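Local coordinates for glucose-binding protein (Thermus thermophilus HB27, PDB 2B3F) that binds glucose and galactose and probably serves as the sugar-capturing component of a binding-protein-dependent transport system, at residues V65-E70 with K99-L104; F273-D278 with H348-P353. One frame throughout, in Å; residues are numbered along the deposited sequence.

Contact 1. Residues V65-E70 with K99-L104; sequences VHAGME and KGLIDL. With GAL (beta-D-galactopyranose), chain G.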
ATOM      1  N   VAL A  65      -4.711  -9.118   4.193  1.00 14.13           N
ATOM      2  CA  VAL A  65      -3.705  -8.744   5.168  1.00 13.65           C
ATOM      3  C   VAL A  65      -2.389  -8.457   4.479  1.00 13.58           C
ATOM      4  O   VAL A  65      -1.999  -9.106   3.514  1.00 12.92           O
ATOM      5  CB  VAL A  65      -3.540  -9.836   6.245  1.00 13.71           C
ATOM      6  CG1 VAL A  65      -3.138 -11.168   5.623  1.00 13.85           C
ATOM      7  CG2 VAL A  65      -2.582  -9.403   7.367  1.00 14.90           C
ATOM      8  N   HIS A  66      -1.700  -7.450   4.981  1.00 13.83           N
ATOM      9  CA  HIS A  66      -0.444  -7.072   4.414  1.00 13.60           C
ATOM     10  C   HIS A  66       0.691  -7.994   4.823  1.00 14.07           C
ATOM     11  O   HIS A  66       0.884  -8.277   5.998  1.00 13.22           O
ATOM     12  CB  HIS A  66      -0.066  -5.643   4.817  1.00 14.25           C
ATOM     13  CG  HIS A  66      -0.886  -4.600   4.130  1.00 13.44           C
ATOM     14  ND1 HIS A  66      -1.529  -3.598   4.816  1.00 14.12           N
ATOM     15  CD2 HIS A  66      -1.161  -4.404   2.823  1.00 13.42           C
ATOM     16  CE1 HIS A  66      -2.158  -2.816   3.957  1.00 15.62           C
ATOM     17  NE2 HIS A  66      -1.947  -3.275   2.739  1.00 13.93           N
ATOM     18  N   ALA A  67       1.486  -8.381   3.839  1.00 14.45           N
ATOM     19  CA  ALA A  67       2.700  -9.155   4.126  1.00 14.51           C
ATOM     20  C   ALA A  67       3.665  -8.306   4.950  1.00 14.87           C
ATOM     21  O   ALA A  67       3.846  -7.108   4.681  1.00 15.55           O
ATOM     22  CB  ALA A  67       3.361  -9.594   2.840  1.00 15.40           C
ATOM     23  N   GLY A  68       4.290  -8.937   5.935  1.00 14.62           N
ATOM     24  CA  GLY A  68       5.289  -8.286   6.775  1.00 14.71           C
ATOM     25  C   GLY A  68       4.811  -8.180   8.211  1.00 14.98           C
ATOM     26  O   GLY A  68       4.065  -9.030   8.692  1.00 14.46           O
ATOM     27  N   MET A  69       5.228  -7.104   8.891  1.00 15.30           N
ATOM     28  CA  MET A  69       4.968  -6.965  10.315  1.00 16.10           C
ATOM     29  C   MET A  69       3.511  -6.815  10.656  1.00 16.21           C
ATOM     30  O   MET A  69       3.115  -7.186  11.738  1.00 16.15           O
ATOM     31  CB  MET A  69       5.779  -5.819  10.899  1.00 17.89           C
ATOM     32  CG  MET A  69       7.252  -6.103  10.915  1.00 19.05           C
ATOM     33  SD  MET A  69       7.633  -7.589  11.885  1.00 28.26           S
ATOM     34  CE  MET A  69       9.367  -7.802  11.508  1.00 28.31           C
ATOM     35  N   GLU A  70       2.690  -6.301   9.737  1.00 16.21           N
ATOM     36  CA  GLU A  70       1.245  -6.236   9.996  1.00 16.91           C
ATOM     37  C   GLU A  70       0.694  -7.639  10.238  1.00 16.68           C
ATOM     38  O   GLU A  70      -0.014  -7.886  11.211  1.00 16.84           O
ATOM     39  CB  GLU A  70       0.511  -5.555   8.828  1.00 16.93           C
ATOM     40  CG  GLU A  70      -1.014  -5.560   8.925  1.00 17.37           C
ATOM     41  CD  GLU A  70      -1.680  -4.932   7.719  1.00 19.09           C
ATOM     42  OE1 GLU A  70      -1.234  -3.783   7.428  1.00 18.06           O
ATOM     43  OE2 GLU A  70      -2.607  -5.572   7.065  1.00 20.84           O
ATOM     44  N   LYS A  99      12.373 -14.526  -2.985  1.00 22.93           N
ATOM     45  CA  LYS A  99      12.763 -14.939  -1.641  1.00 23.59           C
ATOM     46  C   LYS A  99      12.428 -13.878  -0.594  1.00 22.51           C
ATOM     47  O   LYS A  99      12.013 -14.208   0.522  1.00 22.96           O
ATOM     48  CB  LYS A  99      14.264 -15.219  -1.592  1.00 24.46           C
ATOM     49  CG  LYS A  99      14.737 -15.766  -0.251  1.00 25.60           C
ATOM     50  CD  LYS A  99      16.248 -15.609  -0.061  1.00 28.14           C
ATOM     51  CE  LYS A  99      16.669 -16.138   1.308  1.00 30.37           C
ATOM     52  NZ  LYS A  99      16.063 -15.348   2.447  1.00 33.89           N
ATOM     53  N   GLY A 100      12.631 -12.615  -0.960  1.00 22.68           N
ATOM     54  CA  GLY A 100      12.352 -11.480  -0.072  1.00 21.90           C
ATOM     55  C   GLY A 100      10.900 -11.418   0.354  1.00 21.56           C
ATOM     56  O   GLY A 100      10.593 -11.071   1.495  1.00 21.71           O
ATOM     57  N   LEU A 101      10.009 -11.757  -0.572  1.00 20.55           N
ATOM     58  CA  LEU A 101       8.575 -11.843  -0.271  1.00 20.10           C
ATOM     59  C   LEU A 101       8.259 -13.029   0.642  1.00 19.42           C
ATOM     60  O   LEU A 101       7.505 -12.893   1.602  1.00 18.98           O
ATOM     61  CB  LEU A 101       7.764 -11.907  -1.564  1.00 20.15           C
ATOM     62  CG  LEU A 101       6.252 -11.827  -1.432  1.00 19.71           C
ATOM     63  CD1 LEU A 101       5.797 -10.544  -0.721  1.00 20.19           C
ATOM     64  CD2 LEU A 101       5.624 -11.909  -2.822  1.00 19.00           C
ATOM     65  N   ILE A 102       8.851 -14.194   0.364  1.00 19.51           N
ATOM     66  CA  ILE A 102       8.688 -15.338   1.253  1.00 19.87           C
ATOM     67  C   ILE A 102       9.130 -14.961   2.674  1.00 19.07           C
ATOM     68  O   ILE A 102       8.493 -15.333   3.665  1.00 18.70           O
ATOM     69  CB  ILE A 102       9.484 -16.593   0.764  1.00 20.25           C
ATOM     70  CG1 ILE A 102       8.983 -17.071  -0.606  1.00 21.47           C
ATOM     71  CG2 ILE A 102       9.370 -17.736   1.784  1.00 20.34           C
ATOM     72  CD1 ILE A 102       7.596 -17.625  -0.596  1.00 23.90           C
ATOM     73  N   ASP A 103      10.220 -14.206   2.767  1.00 19.71           N
ATOM     74  CA  ASP A 103      10.709 -13.794   4.075  1.00 20.76           C
ATOM     75  C   ASP A 103       9.680 -12.968   4.845  1.00 20.14           C
ATOM     76  O   ASP A 103       9.516 -13.173   6.034  1.00 20.70           O
ATOM     77  CB  ASP A 103      12.013 -13.015   3.947  1.00 21.89           C
ATOM     78  CG  ASP A 103      13.193 -13.880   3.500  1.00 25.39           C
ATOM     79  OD1 ASP A 103      13.148 -15.136   3.611  1.00 29.58           O
ATOM     80  OD2 ASP A 103      14.194 -13.282   3.047  1.00 31.72           O
ATOM     81  N   LEU A 104       8.955 -12.073   4.169  1.00 19.98           N
ATOM     82  CA  LEU A 104       7.964 -11.202   4.840  1.00 19.95           C
ATOM     83  C   LEU A 104       6.775 -11.939   5.402  1.00 19.96           C
ATOM     84  O   LEU A 104       6.110 -11.448   6.314  1.00 19.74           O
ATOM     85  CB  LEU A 104       7.403 -10.166   3.869  1.00 19.83           C
ATOM     86  CG  LEU A 104       8.259  -8.997   3.450  1.00 22.04           C
ATOM     87  CD1 LEU A 104       7.489  -8.174   2.457  1.00 22.14           C
ATOM     88  CD2 LEU A 104       8.658  -8.142   4.654  1.00 22.10           C
TER
HETATM   89  C1  GAL G3310      -3.627  -0.609   0.650  1.00 11.43           C
HETATM   90  C2  GAL G3310      -3.948  -1.965   0.008  1.00 12.31           C
HETATM   91  C3  GAL G3310      -4.370  -1.820  -1.448  1.00 11.16           C
HETATM   92  C4  GAL G3310      -5.490  -0.789  -1.598  1.00 12.13           C
HETATM   93  C5  GAL G3310      -5.091   0.490  -0.823  1.00 12.53           C
HETATM   94  C6  GAL G3310      -6.136   1.618  -0.868  1.00 11.86           C
HETATM   95  O1  GAL G3310      -3.309  -0.749   2.001  1.00 13.35           O
HETATM   96  O2  GAL G3310      -2.809  -2.829   0.147  1.00 11.86           O
HETATM   97  O3  GAL G3310      -4.808  -3.072  -1.955  1.00 13.91           O
HETATM   98  O4  GAL G3310      -6.669  -1.373  -1.111  1.00 16.88           O
HETATM   99  O5  GAL G3310      -4.792   0.215   0.524  1.00 11.75           O
HETATM  100  O6  GAL G3310      -7.244   1.294  -0.083  1.00 12.59           O
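Glu-70 OE1 is gripped by two partners: the ring of His-66, whose ND1 donates to it over 2.6 Å with an N-H...O angle of 160°, and the guanidinium of Arg-47. ND1 arrives on the syn side of OE1 but tilted out of the carboxylate plane, while OE1 itself lies in the plane of the imidazole. The other oxygen, Glu-70 OE2, takes the backbone N of His-66 at 2.9 Å from above the carboxylate plane. A single glutamate therefore ties down both main chain and ring and limits rotation of the imidazole. With CG anti to the carbonyl carbon (chi1 -72°), the His-66 ring sits beside its own backbone N, which lets one carboxylate reach both groups and turns NE2 to the sugar. NE2 donates to O2 of galactose at 2.8 Å. With both nitrogens giving hydrogens, the ring may well be cationic, a state the carboxylate would stabilise.

Beyond the strand, the chain turns against helix 99-105. Ala-67 is small enough to lie alongside Leu-104, CB to CB at 4.2 Å, while Leu-101 reaches the same methyl with CD1. Leu-104 packs over the turn, its CB 3.9 Å from Gly-68 N and its CD2 4.0 Å from Gly-68 CA, and Leu-104 O receives a CA-H...O contact from that same CA at 3.3 Å. Glycine suits this spot: with phi at 115°, a side chain would press on the carbonyl oxygen of Ala-67 and on Leu-104. Gly-68 N-caps helix 69-76; of the two segments His-66 alone reaches the sugar, with Glu-70 positioning it from the second shell of the galactose site in this periplasmic binding protein.

Contact 2. Residues F273-D278 with H348-P353; sequences FMMLSD and HGAVAP. With GAL (beta-D-galactopyranose), chain G.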
ATOM      1  N   PHE A 273      12.057   1.075  -4.825  1.00 16.61           N
ATOM      2  CA  PHE A 273      10.673   0.622  -4.976  1.00 15.91           C
ATOM      3  C   PHE A 273      10.227   0.327  -3.558  1.00 15.34           C
ATOM      4  O   PHE A 273      10.711  -0.607  -2.920  1.00 14.60           O
ATOM      5  CB  PHE A 273      10.667  -0.619  -5.880  1.00 15.98           C
ATOM      6  CG  PHE A 273       9.301  -1.128  -6.291  1.00 15.20           C
ATOM      7  CD1 PHE A 273       8.986  -1.260  -7.636  1.00 15.30           C
ATOM      8  CD2 PHE A 273       8.386  -1.597  -5.359  1.00 14.28           C
ATOM      9  CE1 PHE A 273       7.764  -1.791  -8.058  1.00 15.30           C
ATOM     10  CE2 PHE A 273       7.151  -2.136  -5.774  1.00 15.10           C
ATOM     11  CZ  PHE A 273       6.842  -2.233  -7.125  1.00 15.33           C
ATOM     12  N   MET A 274       9.334   1.167  -3.031  1.00 14.73           N
ATOM     13  CA  MET A 274       8.781   0.942  -1.699  1.00 14.74           C
ATOM     14  C   MET A 274       7.545   0.069  -1.865  1.00 14.58           C
ATOM     15  O   MET A 274       6.518   0.518  -2.386  1.00 14.23           O
ATOM     16  CB  MET A 274       8.412   2.266  -0.999  1.00 13.73           C
ATOM     17  CG  MET A 274       7.831   2.018   0.369  1.00 14.78           C
ATOM     18  SD  MET A 274       7.430   3.549   1.265  1.00 16.62           S
ATOM     19  CE  MET A 274       9.000   3.989   1.903  1.00 15.92           C
ATOM     20  N   MET A 275       7.669  -1.188  -1.457  1.00 14.05           N
ATOM     21  CA  MET A 275       6.644  -2.177  -1.761  1.00 14.10           C
ATOM     22  C   MET A 275       5.696  -2.425  -0.606  1.00 13.29           C
ATOM     23  O   MET A 275       5.976  -2.081   0.553  1.00 13.62           O
ATOM     24  CB  MET A 275       7.285  -3.520  -2.183  1.00 14.84           C
ATOM     25  CG  MET A 275       8.083  -4.198  -1.102  1.00 16.27           C
ATOM     26  SD  MET A 275       7.150  -5.146   0.135  1.00 24.15           S
ATOM     27  CE  MET A 275       6.484  -6.509  -0.846  1.00 22.66           C
ATOM     28  N   LEU A 276       4.567  -3.034  -0.956  1.00 12.78           N
ATOM     29  CA  LEU A 276       3.653  -3.674  -0.026  1.00 12.82           C
ATOM     30  C   LEU A 276       3.024  -4.837  -0.791  1.00 12.39           C
ATOM     31  O   LEU A 276       3.113  -4.889  -2.029  1.00 12.79           O
ATOM     32  CB  LEU A 276       2.555  -2.686   0.443  1.00 12.69           C
ATOM     33  CG  LEU A 276       1.745  -2.055  -0.689  1.00 12.56           C
ATOM     34  CD1 LEU A 276       0.254  -2.280  -0.514  1.00 11.57           C
ATOM     35  CD2 LEU A 276       2.097  -0.574  -0.926  1.00 12.61           C
ATOM     36  N   SER A 277       2.370  -5.734  -0.075  1.00 12.43           N
ATOM     37  CA  SER A 277       1.746  -6.885  -0.721  1.00 12.93           C
ATOM     38  C   SER A 277       0.490  -7.286   0.010  1.00 13.00           C
ATOM     39  O   SER A 277       0.516  -7.503   1.216  1.00 12.78           O
ATOM     40  CB  SER A 277       2.731  -8.064  -0.779  1.00 13.28           C
ATOM     41  OG  SER A 277       2.091  -9.204  -1.324  1.00 14.88           O
ATOM     42  N   ASP A 278      -0.618  -7.335  -0.732  1.00 12.98           N
ATOM     43  CA  ASP A 278      -1.869  -7.857  -0.249  1.00 13.30           C
ATOM     44  C   ASP A 278      -1.787  -9.379  -0.285  1.00 13.80           C
ATOM     45  O   ASP A 278      -1.339  -9.937  -1.281  1.00 14.39           O
ATOM     46  CB  ASP A 278      -3.017  -7.368  -1.128  1.00 13.42           C
ATOM     47  CG  ASP A 278      -3.223  -5.843  -1.034  1.00 13.08           C
ATOM     48  OD1 ASP A 278      -3.350  -5.369   0.117  1.00 13.43           O
ATOM     49  OD2 ASP A 278      -3.240  -5.174  -2.087  1.00 13.60           O
ATOM     50  N   HIS A 348       1.434   0.642   4.788  1.00 11.69           N
ATOM     51  CA  HIS A 348       0.819  -0.545   4.197  1.00 12.28           C
ATOM     52  C   HIS A 348       1.482  -1.851   4.696  1.00 12.77           C
ATOM     53  O   HIS A 348       1.515  -2.843   3.967  1.00 12.62           O
ATOM     54  CB  HIS A 348       0.780  -0.402   2.688  1.00 12.38           C
ATOM     55  CG  HIS A 348       0.114   0.875   2.261  1.00 11.83           C
ATOM     56  ND1 HIS A 348      -1.253   1.036   2.295  1.00 12.48           N
ATOM     57  CD2 HIS A 348       0.636   2.062   1.885  1.00 11.16           C
ATOM     58  CE1 HIS A 348      -1.546   2.277   1.938  1.00 13.48           C
ATOM     59  NE2 HIS A 348      -0.418   2.924   1.692  1.00 11.47           N
ATOM     60  N   GLY A 349       1.982  -1.816   5.932  1.00 13.10           N
ATOM     61  CA  GLY A 349       2.141  -3.025   6.739  1.00 12.76           C
ATOM     62  C   GLY A 349       3.404  -3.848   6.640  1.00 13.61           C
ATOM     63  O   GLY A 349       3.524  -4.864   7.335  1.00 14.44           O
ATOM     64  N   ALA A 350       4.346  -3.436   5.804  1.00 13.14           N
ATOM     65  CA  ALA A 350       5.529  -4.267   5.603  1.00 13.62           C
ATOM     66  C   ALA A 350       6.505  -4.209   6.777  1.00 14.62           C
ATOM     67  O   ALA A 350       6.986  -5.281   7.229  1.00 15.38           O
ATOM     68  CB  ALA A 350       6.218  -3.920   4.321  1.00 13.20           C
ATOM     69  N   VAL A 351       6.777  -2.999   7.292  1.00 14.34           N
ATOM     70  CA  VAL A 351       7.959  -2.770   8.154  1.00 14.29           C
ATOM     71  C   VAL A 351       7.703  -2.621   9.654  1.00 14.72           C
ATOM     72  O   VAL A 351       8.631  -2.822  10.463  1.00 14.53           O
ATOM     73  CB  VAL A 351       8.797  -1.571   7.657  1.00 14.18           C
ATOM     74  CG1 VAL A 351       9.326  -1.833   6.256  1.00 15.52           C
ATOM     75  CG2 VAL A 351       7.996  -0.288   7.662  1.00 14.24           C
ATOM     76  N   ALA A 352       6.466  -2.286  10.036  1.00 14.98           N
ATOM     77  CA  ALA A 352       6.133  -2.044  11.435  1.00 15.12           C
ATOM     78  C   ALA A 352       4.863  -2.766  11.835  1.00 15.38           C
ATOM     79  O   ALA A 352       3.920  -2.872  11.056  1.00 14.42           O
ATOM     80  CB  ALA A 352       5.947  -0.545  11.682  1.00 15.52           C
ATOM     81  N   PRO A 353       4.801  -3.206  13.095  1.00 15.59           N
ATOM     82  CA  PRO A 353       3.586  -3.859  13.550  1.00 16.37           C
ATOM     83  C   PRO A 353       2.414  -2.902  13.664  1.00 16.73           C
ATOM     84  O   PRO A 353       2.621  -1.692  13.744  1.00 15.89           O
ATOM     85  CB  PRO A 353       3.973  -4.387  14.926  1.00 16.60           C
ATOM     86  CG  PRO A 353       5.033  -3.482  15.382  1.00 17.11           C
ATOM     87  CD  PRO A 353       5.804  -3.087  14.160  1.00 16.54           C
TER
HETATM   88  C1  GAL G3310      -3.627  -0.609   0.650  1.00 11.43           C
HETATM   89  C2  GAL G3310      -3.948  -1.965   0.008  1.00 12.31           C
HETATM   90  C3  GAL G3310      -4.370  -1.820  -1.448  1.00 11.16           C
HETATM   91  C4  GAL G3310      -5.490  -0.789  -1.598  1.00 12.13           C
HETATM   92  C5  GAL G3310      -5.091   0.490  -0.823  1.00 12.53           C
HETATM   93  C6  GAL G3310      -6.136   1.618  -0.868  1.00 11.86           C
HETATM   94  O1  GAL G3310      -3.309  -0.749   2.001  1.00 13.35           O
HETATM   95  O2  GAL G3310      -2.809  -2.829   0.147  1.00 11.86           O
HETATM   96  O3  GAL G3310      -4.808  -3.072  -1.955  1.00 13.91           O
HETATM   97  O4  GAL G3310      -6.669  -1.373  -1.111  1.00 16.88           O
HETATM   98  O5  GAL G3310      -4.792   0.215   0.524  1.00 11.75           O
HETATM   99  O6  GAL G3310      -7.244   1.294  -0.083  1.00 12.59           O
HETATM  100  O   HOH W   1       2.898  -5.196   2.809  1.00 14.41           O
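The galactose pocket is built here from two sides, with Leu-276 and Asp-278 on the strand and His-348 on the loop that leads to helix 354-370. His-348 CB packs on Leu-276 CB at 3.7 Å, and the two side chains cross at a slant, with CD1 and CD2 of the leucine both near His-348 CB. Leu-276 CG sits between the backbone N and the carbonyl carbon (chi1 56°), a cramped setting that brings CD1 within 3.2 Å of galactose O2. This methyl abuts the hydroxyl as an apolar neighbour to the polar bonds there.

Asp-278 engages two neighbouring hydroxyls at once: O2 donates to OD1 and O3 to OD2, each at 2.6 Å. A carboxylate, with two acceptors side by side, matches such a pair; Gln-64 also bonds OD1, helping to fix its rotation. His-348 ND1 and galactose O1 share a hydrogen bond of 2.7 Å at the ring edge, while NE2 is hydrogen-bonded to His-171 ND1 and Trp-244 packs edge-to-face with the imidazole. Were His-348 an alanine, galactose O1 and His-171 would probably each lose a hydrogen-bonding partner, and a gap would open beside CD2 of Leu-276.

Farther from the sugar, a water accepts from Ser-277 N at 3.0 Å and donates to His-348 O, bridging strand and loop. Gly-349 makes the turn with a positive phi of 88°, and Ala-350 CB then lies near Met-275 SD at 4.5 Å. A carboxylate spanning neighbouring hydroxyls, with aromatic rings close by, is familiar from carbohydrate-binding proteins and here marks the sugar site of a periplasmic binding protein.

The two contacts lie with their centres about 8 Å apart and come in series along the chain, contact 1 closing before contact 2 opens. Their strands, 62-66 and 272-280, are antiparallel neighbours in one mixed sheet, and just past strand 62-66 Ala-67 N probably bonds Ser-277 O at 2.9 Å. A second probable hydrogen bond, from Glu-70 N to Gly-349 O at 2.9 Å, links the start of helix 69-76 to the loop 348-353. Both contacts reach the same galactose: O2 accepts from contact 1 and donates to contact 2. Regions distant in sequence thus converge on the O1, O2 and O3 hydroxyls of the sugar in this solute-binding protein.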